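Local coordinates for protein CD180 antigen (PDB 3T6Q) that may cooperate with MD-1 and TLR4 in the innate immune response of B cells to bacterial lipopolysaccharide, leading to NF-kappa-B activation, at residues L283-T288 and K304-S309; T336-L341 and D360-S365; E583-E588 and V596-V601. One frame throughout, in Å; residues are numbered along the deposited sequence. Where two conformers were deposited one is given.

Interaction 1. Residues L283-T288 and K304-S309; sequences LDLTAT and KKLVLS
With CG swung anti to the backbone nitrogen (chi1 -167°), Asp-284 lays its carboxylate over the side chain of Val-307, whose CG1 takes the same anti position at 178°, which places CG1 beside OG1 of Thr-286. The carboxylate carbon CG of Asp-284 rests 3.7 Å from CB of Val-307, while OD1 and OD2 lean towards CG1 and CG2 respectively. Within its own segment OD1 of Asp-284 is engaged twice: by the backbone N of Thr-286, at 2.9 Å and nearly in line with the C-O bond, which closes an Asx turn, and by OG1 of Thr-286, at 2.6 Å on the syn lone pair. That grip holds the carboxylate in place and sets the threonine hydroxyl so that OG1 of Thr-286 packs 3.3 Å from CG1 of Val-307.

On the other face Leu-283 and Leu-306 run side by side, CD2 of the first 3.9 Å from CD1 of the second. Leu-285 and Leu-308 repeat the pairing two residues on, just past the strands, at 4.1 Å between CD1 of Leu-285 and CD2 of Leu-308, with Phe-266 and Phe-274 also against Leu-285. The backbones are tied by a parallel ladder, in which O of Leu-283 accepts from N of Val-307; beyond the strands, N of Ala-287 still reaches O of Ser-309 at 2.9 Å. Equivalent leucines stacked inward from successive parallel strands, with Asp-284 and Val-307 on the opposite, concave face, are the signature of a leucine-rich repeat solenoid, here at the step from LRR 9 to LRR 10.

Interaction 2. Residues T336-L341 and D360-S365; sequences TKRLEL and DDIETS. With GOL (glycerol), chain L.
Arg-338 and Asp-361 face each other where two loop segments diverge by 60°, joined through their backbones by N of Leu-339, which donates to O of Asp-360 at 3.0 Å. The long side chain of Arg-338 spans the gap. Bends at chi2 and chi3 carry it across the carbonyl of Asp-361, with CG of Arg-338 3.1 Å from that O, and set the guanidinium against the backbone of Glu-363. There NH1 of Arg-338 makes a weak, bent bond of 2.8 Å to O of Glu-363, while N of Glu-363 lies over one face of the group. NH2 of Arg-338 turns back to O of Leu-339 in its own segment, 2.8 Å away, approaching from above the carbonyl plane.

The acids nearby add charge without direct N-H bonds: Glu-340 OE1 stands 3.4 Å from NH1 of Arg-338 but well out of the guanidinium plane, and Glu-363 OE2 is farther still. A water mends the second pair by accepting from NH1 of Arg-338 and donating to OE2 of Glu-363. At the exposed end, a glycerol probably left from crystallisation sits by the carboxylate of Asp-361.

Apolar contact is made by Leu-341 and Ile-362, which cross at about a right angle, CD2 of Leu-341 meeting CD1 of Ile-362 at 3.6 Å. Separately, a methyl lies beside a carboxylate oxygen: CD2 of Leu-339 is 3.6 Å from OD2 of Asp-360, whose OD1 is bonded to the backbone N of Asn-335. Both segments belong to loops that follow parallel strands, 329-331 in LRR 11 and 354-356 in LRR 12; Asn-386 binds N of Asp-360 and of Ile-362, and Leu-389 of strand 389-391 covers Ile-362 beyond.

Interaction 3. Residues E583-E588 and V596-V601; sequences EDTLCE and VRLSDV
Arg-597 and Glu-583 lie alongside each other in the LRRCT module, the cap that closes the C-terminal end of the leucine-rich repeat solenoid. From CB, the chain of Arg-597 runs extended to NE. Its CG touches CD2 of Leu-586 at 3.6 Å, the two side chains pointing the same way; CD passes CA of Glu-583, and NE comes 3.4 Å from O of that residue. At the tip the guanidinium is roofed by the hydrocarbon part of the glutamate: CB of Glu-583 sits over the centre of one face, 3.7 Å from CZ of Arg-597, and CG of Glu-583 reaches towards NH1. The carboxylate is stacked on the guanidinium, the planes 22° apart; OE2 lies well out of the guanidinium plane, and the long salt bridge of 4.0 Å between OE2 of Glu-583 and NH1 of Arg-597 works through charge alone, with no N-H aimed at the oxygen.

Behind this pair the backbones form a single bridge between Leu-586 and Arg-597. N of Cys-587 donates to O of Val-596 at 2.8 Å, and N of Leu-598 donates to O of Thr-585. A water extends the second link, giving a proton to O of Thr-585 and accepting from N of Ser-599. Leu-598 leads inward, against Phe-568, Leu-569 and Tyr-572 of helix 566-574, and its CD2 also reaches back to N of Cys-587. The disulfide from Cys-587 to Cys-561 pins this segment to the rest of the cap, and the sulfur of Cys-587 is flanked by two methyls: SG of Cys-587 is 3.6 Å from CD2 of Leu-598 and equally far from CG2 of Val-601.

The three contacts follow one another along the chain, each closing before the next opens. Interactions 1 and 2 are neighbours in the solenoid: their centres are 19 Å apart and their nearest atoms about 7 Å, with no touch. Interaction 1 joins LRR 9 to LRR 10 through strands 282-284 and 305-307, whereas interaction 2 joins LRR 11 to LRR 12 through the loops after strands 329-331 and 354-356. Interaction 3 stands far off in the C-terminal cap, its centre 52 Å from that of interaction 1 and 50 Å from that of interaction 2. The two repeat-to-repeat contacts thus sample the strand step and the loop step of one solenoid, and a separate module finishes the extracellular receptor domain.

Interaction 1. Residues L283-T288 and K304-S309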
loop_
_atom_site.group_PDB
_atom_site.type_symbol
_atom_site.label_atom_id
_atom_site.label_comp_id
_atom_site.label_asym_id
_atom_site.label_seq_id
_atom_site.Cartn_x
_atom_site.Cartn_y
_atom_site.Cartn_z
ATOM N N LEU A 283 18.775 27.879 13.007
ATOM C CA LEU A 283 18.111 27.976 11.700
ATOM C C LEU A 283 18.977 27.250 10.656
ATOM O O LEU A 283 20.198 27.496 10.531
ATOM C CB LEU A 283 17.881 29.449 11.288
ATOM C CG LEU A 283 17.539 29.756 9.823
ATOM C CD1 LEU A 283 16.158 29.163 9.532
ATOM C CD2 LEU A 283 17.541 31.267 9.702
ATOM N N ASP A 284 18.346 26.353 9.923
ATOM C CA ASP A 284 19.083 25.560 8.908
ATOM C C ASP A 284 18.572 25.884 7.506
ATOM O O ASP A 284 17.432 25.539 7.153
ATOM C CB ASP A 284 18.927 24.054 9.184
ATOM C CG ASP A 284 19.919 23.208 8.377
ATOM O OD1 ASP A 284 20.107 23.484 7.151
ATOM O OD2 ASP A 284 20.546 22.306 8.995
ATOM N N LEU A 285 19.430 26.489 6.687
ATOM C CA LEU A 285 19.066 26.858 5.297
ATOM C C LEU A 285 19.920 26.104 4.264
ATOM O O LEU A 285 20.307 26.667 3.235
ATOM C CB LEU A 285 19.184 28.361 5.133
ATOM C CG LEU A 285 18.213 29.195 6.021
ATOM C CD1 LEU A 285 18.607 30.671 5.983
ATOM C CD2 LEU A 285 16.765 29.038 5.546
ATOM N N THR A 286 20.224 24.836 4.570
ATOM C CA THR A 286 21.034 23.975 3.709
ATOM C C THR A 286 20.457 23.902 2.288
ATOM O O THR A 286 19.243 23.638 2.109
ATOM C CB THR A 286 21.129 22.553 4.281
ATOM O OG1 THR A 286 21.852 22.590 5.504
ATOM C CG2 THR A 286 21.913 21.616 3.263
ATOM N N ALA A 287 21.295 24.188 1.304
ATOM C CA ALA A 287 20.933 23.983 -0.124
ATOM C C ALA A 287 19.664 24.741 -0.546
ATOM O O ALA A 287 18.803 24.163 -1.214
ATOM C CB ALA A 287 20.801 22.489 -0.423
ATOM N N THR A 288 19.574 26.017 -0.197
ATOM C CA THR A 288 18.378 26.808 -0.487
ATOM C C THR A 288 18.595 27.785 -1.638
ATOM O O THR A 288 17.813 28.754 -1.808
ATOM C CB THR A 288 17.882 27.598 0.764
ATOM O OG1 THR A 288 18.981 28.323 1.372
ATOM C CG2 THR A 288 17.187 26.608 1.775
ATOM N N LYS A 304 21.425 31.656 17.655
ATOM C CA LYS A 304 22.700 31.104 18.117
ATOM C C LYS A 304 23.427 30.234 17.057
ATOM O O LYS A 304 24.668 30.231 16.979
ATOM C CB LYS A 304 22.483 30.301 19.407
ATOM C CG LYS A 304 21.719 31.085 20.499
ATOM C CD LYS A 304 22.414 32.395 20.892
ATOM C CE LYS A 304 21.804 32.943 22.215
ATOM N NZ LYS A 304 20.349 33.178 21.969
ATOM N N LYS A 305 22.662 29.491 16.270
ATOM C CA LYS A 305 23.276 28.531 15.314
ATOM C C LYS A 305 22.667 28.743 13.945
ATOM O O LYS A 305 21.440 28.821 13.822
ATOM C CB LYS A 305 23.091 27.064 15.751
ATOM C CG LYS A 305 23.572 26.818 17.190
ATOM C CD LYS A 305 23.628 25.323 17.550
ATOM C CE LYS A 305 23.922 25.103 19.021
ATOM N NZ LYS A 305 24.419 23.710 19.224
ATOM N N LEU A 306 23.522 28.811 12.928
ATOM C CA LEU A 306 23.080 29.044 11.572
ATOM C C LEU A 306 23.798 28.075 10.613
ATOM O O LEU A 306 25.024 27.919 10.669
ATOM C CB LEU A 306 23.361 30.507 11.148
ATOM C CG LEU A 306 22.961 30.945 9.730
ATOM C CD1 LEU A 306 21.444 30.818 9.470
ATOM C CD2 LEU A 306 23.460 32.375 9.438
ATOM N N VAL A 307 23.026 27.431 9.741
ATOM C CA VAL A 307 23.623 26.549 8.778
ATOM C C VAL A 307 23.334 27.113 7.386
ATOM O O VAL A 307 22.159 27.243 7.001
ATOM C CB VAL A 307 23.048 25.132 8.872
ATOM C CG1 VAL A 307 23.689 24.225 7.778
ATOM C CG2 VAL A 307 23.292 24.520 10.268
ATOM N N LEU A 308 24.381 27.441 6.639
ATOM C CA LEU A 308 24.222 27.993 5.242
ATOM C C LEU A 308 24.975 27.112 4.243
ATOM O O LEU A 308 25.398 27.557 3.173
ATOM C CB LEU A 308 24.817 29.398 5.183
ATOM C CG LEU A 308 24.165 30.473 6.098
ATOM C CD1 LEU A 308 24.913 31.805 6.032
ATOM C CD2 LEU A 308 22.716 30.651 5.744
ATOM N N SER A 309 25.176 25.869 4.637
ATOM C CA SER A 309 25.881 24.886 3.788
ATOM C C SER A 309 25.177 24.657 2.460
ATOM O O SER A 309 23.938 24.801 2.358
ATOM C CB SER A 309 25.956 23.579 4.563
ATOM O OG SER A 309 26.706 23.795 5.753
#

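Interaction 2. Residues T336-L341 and D360-S365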
loop_
_atom_site.group_PDB
_atom_site.type_symbol
_atom_site.label_atom_id
_atom_site.label_comp_id
_atom_site.label_asym_id
_atom_site.label_seq_id
_atom_site.Cartn_x
_atom_site.Cartn_y
_atom_site.Cartn_z
ATOM N N THR A 336 28.824 25.596 -3.385
ATOM C CA THR A 336 28.958 24.942 -4.713
ATOM C C THR A 336 29.873 25.703 -5.642
ATOM O O THR A 336 30.190 25.228 -6.714
ATOM C CB THR A 336 27.603 24.699 -5.378
ATOM O OG1 THR A 336 27.036 25.972 -5.624
ATOM C CG2 THR A 336 26.682 23.871 -4.406
ATOM N N LYS A 337 30.293 26.888 -5.239
ATOM C CA LYS A 337 31.311 27.654 -5.973
ATOM C C LYS A 337 32.547 27.698 -5.062
ATOM O O LYS A 337 32.429 27.549 -3.838
ATOM C CB LYS A 337 30.820 29.110 -6.177
ATOM C CG LYS A 337 29.663 29.232 -7.139
ATOM C CD LYS A 337 29.318 30.681 -7.423
ATOM C CE LYS A 337 27.906 30.784 -7.967
ATOM N NZ LYS A 337 27.794 30.416 -9.400
ATOM N N ARG A 338 33.718 27.956 -5.620
ATOM C CA ARG A 338 34.878 28.318 -4.777
ATOM C C ARG A 338 34.529 29.499 -3.838
ATOM O O ARG A 338 34.089 30.545 -4.294
ATOM C CB ARG A 338 36.047 28.725 -5.715
ATOM C CG ARG A 338 37.433 28.833 -5.096
ATOM C CD ARG A 338 37.612 29.843 -3.959
ATOM N NE ARG A 338 38.882 30.598 -4.038
ATOM C CZ ARG A 338 39.550 31.125 -2.999
ATOM N NH1 ARG A 338 40.660 31.796 -3.270
ATOM N NH2 ARG A 338 39.164 30.978 -1.702
ATOM N N LEU A 339 34.744 29.364 -2.539
ATOM C CA LEU A 339 34.354 30.422 -1.629
ATOM C C LEU A 339 35.568 31.285 -1.313
ATOM O O LEU A 339 36.555 30.767 -0.824
ATOM C CB LEU A 339 33.796 29.814 -0.330
ATOM C CG LEU A 339 33.280 30.811 0.733
ATOM C CD1 LEU A 339 32.062 31.596 0.207
ATOM C CD2 LEU A 339 32.931 30.071 2.012
ATOM N N GLU A 340 35.484 32.587 -1.564
ATOM C CA GLU A 340 36.547 33.509 -1.142
ATOM C C GLU A 340 36.222 33.960 0.295
ATOM O O GLU A 340 35.138 34.472 0.553
ATOM C CB GLU A 340 36.576 34.722 -2.109
ATOM C CG GLU A 340 37.456 35.861 -1.602
ATOM C CD GLU A 340 38.900 35.410 -1.357
ATOM O OE1 GLU A 340 39.520 34.845 -2.277
ATOM O OE2 GLU A 340 39.426 35.611 -0.238
ATOM N N LEU A 341 37.155 33.820 1.213
ATOM C CA LEU A 341 36.876 34.142 2.622
ATOM C C LEU A 341 36.982 35.642 2.912
ATOM O O LEU A 341 36.440 36.138 3.903
ATOM C CB LEU A 341 37.846 33.400 3.555
ATOM C CG LEU A 341 37.748 31.859 3.567
ATOM C CD1 LEU A 341 38.520 31.266 4.742
ATOM C CD2 LEU A 341 36.275 31.440 3.606
ATOM N N ASP A 360 34.903 23.770 0.734
ATOM C CA ASP A 360 34.555 25.044 0.132
ATOM C C ASP A 360 35.507 25.494 -1.020
ATOM O O ASP A 360 35.404 26.638 -1.503
ATOM C CB ASP A 360 34.486 26.112 1.229
ATOM C CG ASP A 360 33.139 26.094 2.005
ATOM O OD1 ASP A 360 32.150 25.541 1.517
ATOM O OD2 ASP A 360 33.088 26.662 3.123
ATOM N N ASP A 361 36.470 24.625 -1.370
ATOM C CA ASP A 361 37.557 24.926 -2.305
ATOM C C ASP A 361 38.291 26.210 -1.972
ATOM O O ASP A 361 38.632 26.988 -2.875
ATOM C CB ASP A 361 37.013 25.037 -3.723
ATOM C CG ASP A 361 36.828 23.671 -4.400
ATOM O OD1 ASP A 361 37.442 22.636 -3.988
ATOM O OD2 ASP A 361 36.045 23.643 -5.374
ATOM N N ILE A 362 38.468 26.488 -0.678
ATOM C CA ILE A 362 39.069 27.739 -0.262
ATOM C C ILE A 362 40.559 27.597 -0.581
ATOM O O ILE A 362 41.172 26.518 -0.294
ATOM C CB ILE A 362 38.859 27.991 1.259
ATOM C CG1 ILE A 362 37.364 28.306 1.546
ATOM C CG2 ILE A 362 39.807 29.062 1.806
ATOM C CD1 ILE A 362 36.981 27.963 2.994
ATOM N N GLU A 363 41.118 28.674 -1.138
ATOM C CA GLU A 363 42.571 28.754 -1.452
ATOM C C GLU A 363 43.095 30.130 -1.000
ATOM O O GLU A 363 42.440 31.153 -1.223
ATOM C CB GLU A 363 42.813 28.552 -2.973
ATOM C CG GLU A 363 44.289 28.320 -3.375
ATOM C CD GLU A 363 45.093 29.615 -3.583
ATOM O OE1 GLU A 363 46.373 29.576 -3.562
ATOM O OE2 GLU A 363 44.455 30.696 -3.760
ATOM N N THR A 364 44.278 30.185 -0.406
ATOM C CA THR A 364 44.831 31.486 -0.059
ATOM C C THR A 364 46.359 31.457 0.106
ATOM O O THR A 364 46.931 30.459 0.534
ATOM C CB THR A 364 44.135 32.100 1.202
ATOM O OG1 THR A 364 44.654 33.422 1.467
ATOM C CG2 THR A 364 44.368 31.235 2.420
ATOM N N SER A 365 46.996 32.579 -0.221
ATOM C CA SER A 365 48.449 32.779 0.037
ATOM C C SER A 365 48.799 33.120 1.504
ATOM O O SER A 365 49.985 33.137 1.878
ATOM C CB SER A 365 48.977 33.918 -0.835
ATOM O OG SER A 365 48.537 35.189 -0.356
HETATM C C1 GOL L . 32.397 20.715 -2.793
HETATM O O1 GOL L . 31.157 20.839 -3.492
HETATM C C2 GOL L . 33.284 21.846 -3.337
HETATM O O2 GOL L . 34.634 21.673 -2.883
HETATM C C3 GOL L . 32.807 23.216 -2.865
HETATM O O3 GOL L . 33.393 24.268 -3.698
HETATM O O HOH W 1 42.225 30.695 -5.640
#

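Interaction 3. Residues E583-E588 and V596-V601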
loop_
_atom_site.group_PDB
_atom_site.type_symbol
_atom_site.label_atom_id
_atom_site.label_comp_id
_atom_site.label_asym_id
_atom_site.label_seq_id
_atom_site.Cartn_x
_atom_site.Cartn_y
_atom_site.Cartn_z
ATOM N N GLU A 583 42.814 -13.494 14.742
ATOM C CA GLU A 583 42.311 -14.288 13.608
ATOM C C GLU A 583 42.798 -13.841 12.201
ATOM O O GLU A 583 42.677 -14.607 11.231
ATOM C CB GLU A 583 40.777 -14.355 13.613
ATOM C CG GLU A 583 40.160 -14.961 14.866
ATOM C CD GLU A 583 38.643 -14.987 14.786
ATOM O OE1 GLU A 583 38.073 -14.153 14.048
ATOM O OE2 GLU A 583 38.015 -15.844 15.447
ATOM N N ASP A 584 43.322 -12.621 12.099
ATOM C CA ASP A 584 43.949 -12.170 10.856
ATOM C C ASP A 584 45.462 -11.962 11.000
ATOM O O ASP A 584 46.066 -11.222 10.228
ATOM C CB ASP A 584 43.246 -10.918 10.333
ATOM C CG ASP A 584 41.739 -11.113 10.229
ATOM O OD1 ASP A 584 41.241 -11.244 9.099
ATOM O OD2 ASP A 584 41.061 -11.158 11.270
ATOM N N THR A 585 46.051 -12.628 11.994
ATOM C CA THR A 585 47.497 -12.572 12.251
ATOM C C THR A 585 48.075 -13.948 11.875
ATOM O O THR A 585 48.025 -14.887 12.654
ATOM C CB THR A 585 47.783 -12.192 13.711
ATOM O OG1 THR A 585 47.090 -10.975 13.986
ATOM C CG2 THR A 585 49.315 -11.971 13.957
ATOM N N LEU A 586 48.602 -14.021 10.653
ATOM C CA LEU A 586 48.878 -15.280 9.968
ATOM C C LEU A 586 50.348 -15.346 9.580
ATOM O O LEU A 586 50.993 -14.301 9.374
ATOM C CB LEU A 586 48.017 -15.393 8.697
ATOM C CG LEU A 586 46.532 -14.972 8.750
ATOM C CD1 LEU A 586 45.854 -15.017 7.377
ATOM C CD2 LEU A 586 45.769 -15.818 9.746
ATOM N N CYS A 587 50.856 -16.574 9.493
ATOM C CA CYS A 587 52.199 -16.866 9.040
ATOM C C CYS A 587 52.312 -16.558 7.542
ATOM O O CYS A 587 51.371 -16.769 6.772
ATOM C CB CYS A 587 52.495 -18.337 9.240
ATOM S SG CYS A 587 52.380 -19.033 10.905
ATOM N N GLU A 588 53.473 -16.070 7.136
ATOM C CA GLU A 588 53.782 -15.904 5.730
ATOM C C GLU A 588 54.842 -16.946 5.306
ATOM O O GLU A 588 54.891 -17.356 4.151
ATOM C CB GLU A 588 54.250 -14.485 5.449
ATOM C CG GLU A 588 54.809 -14.209 4.072
ATOM C CD GLU A 588 53.801 -14.438 2.948
ATOM O OE1 GLU A 588 54.222 -14.547 1.773
ATOM O OE2 GLU A 588 52.598 -14.523 3.232
ATOM N N VAL A 596 48.204 -19.721 7.871
ATOM C CA VAL A 596 47.847 -20.309 9.178
ATOM C C VAL A 596 47.984 -19.233 10.272
ATOM O O VAL A 596 48.976 -18.507 10.313
ATOM C CB VAL A 596 48.741 -21.542 9.521
ATOM C CG1 VAL A 596 48.432 -22.114 10.888
ATOM C CG2 VAL A 596 48.615 -22.638 8.453
ATOM N N ARG A 597 46.991 -19.151 11.156
ATOM C CA ARG A 597 47.009 -18.266 12.329
ATOM C C ARG A 597 48.143 -18.654 13.236
ATOM O O ARG A 597 48.365 -19.856 13.453
ATOM C CB ARG A 597 45.697 -18.422 13.128
ATOM C CG ARG A 597 44.483 -17.917 12.393
ATOM C CD ARG A 597 43.198 -18.292 13.093
ATOM N NE ARG A 597 42.081 -17.798 12.302
ATOM C CZ ARG A 597 40.800 -17.916 12.636
ATOM N NH1 ARG A 597 40.455 -18.516 13.768
ATOM N NH2 ARG A 597 39.866 -17.412 11.832
ATOM N N LEU A 598 48.839 -17.660 13.795
ATOM C CA LEU A 598 49.926 -17.961 14.714
ATOM C C LEU A 598 49.424 -18.662 15.957
ATOM O O LEU A 598 50.181 -19.402 16.582
ATOM C CB LEU A 598 50.724 -16.717 15.154
ATOM C CG LEU A 598 51.401 -15.672 14.250
ATOM C CD1 LEU A 598 52.751 -15.294 14.844
ATOM C CD2 LEU A 598 51.560 -16.047 12.799
ATOM N N SER A 599 48.168 -18.399 16.331
ATOM C CA SER A 599 47.541 -19.101 17.460
ATOM C C SER A 599 47.498 -20.632 17.233
ATOM O O SER A 599 47.523 -21.401 18.191
ATOM C CB SER A 599 46.142 -18.538 17.768
ATOM O OG SER A 599 45.301 -18.587 16.620
ATOM N N ASP A 600 47.493 -21.063 15.969
ATOM C CA ASP A 600 47.507 -22.495 15.640
ATOM C C ASP A 600 48.898 -23.115 15.411
ATOM O O ASP A 600 48.985 -24.258 14.963
ATOM C CB ASP A 600 46.578 -22.769 14.450
ATOM C CG ASP A 600 45.166 -22.302 14.709
ATOM O OD1 ASP A 600 44.771 -22.308 15.898
ATOM O OD2 ASP A 600 44.460 -21.908 13.751
ATOM N N VAL A 601 49.970 -22.386 15.739
ATOM C CA VAL A 601 51.333 -22.865 15.493
ATOM C C VAL A 601 52.041 -23.320 16.770
ATOM O O VAL A 601 52.103 -22.562 17.748
ATOM C CB VAL A 601 52.226 -21.782 14.827
ATOM C CG1 VAL A 601 53.698 -22.212 14.835
ATOM C CG2 VAL A 601 51.761 -21.497 13.412
HETATM O O HOH W 2 46.873 -15.799 15.182
#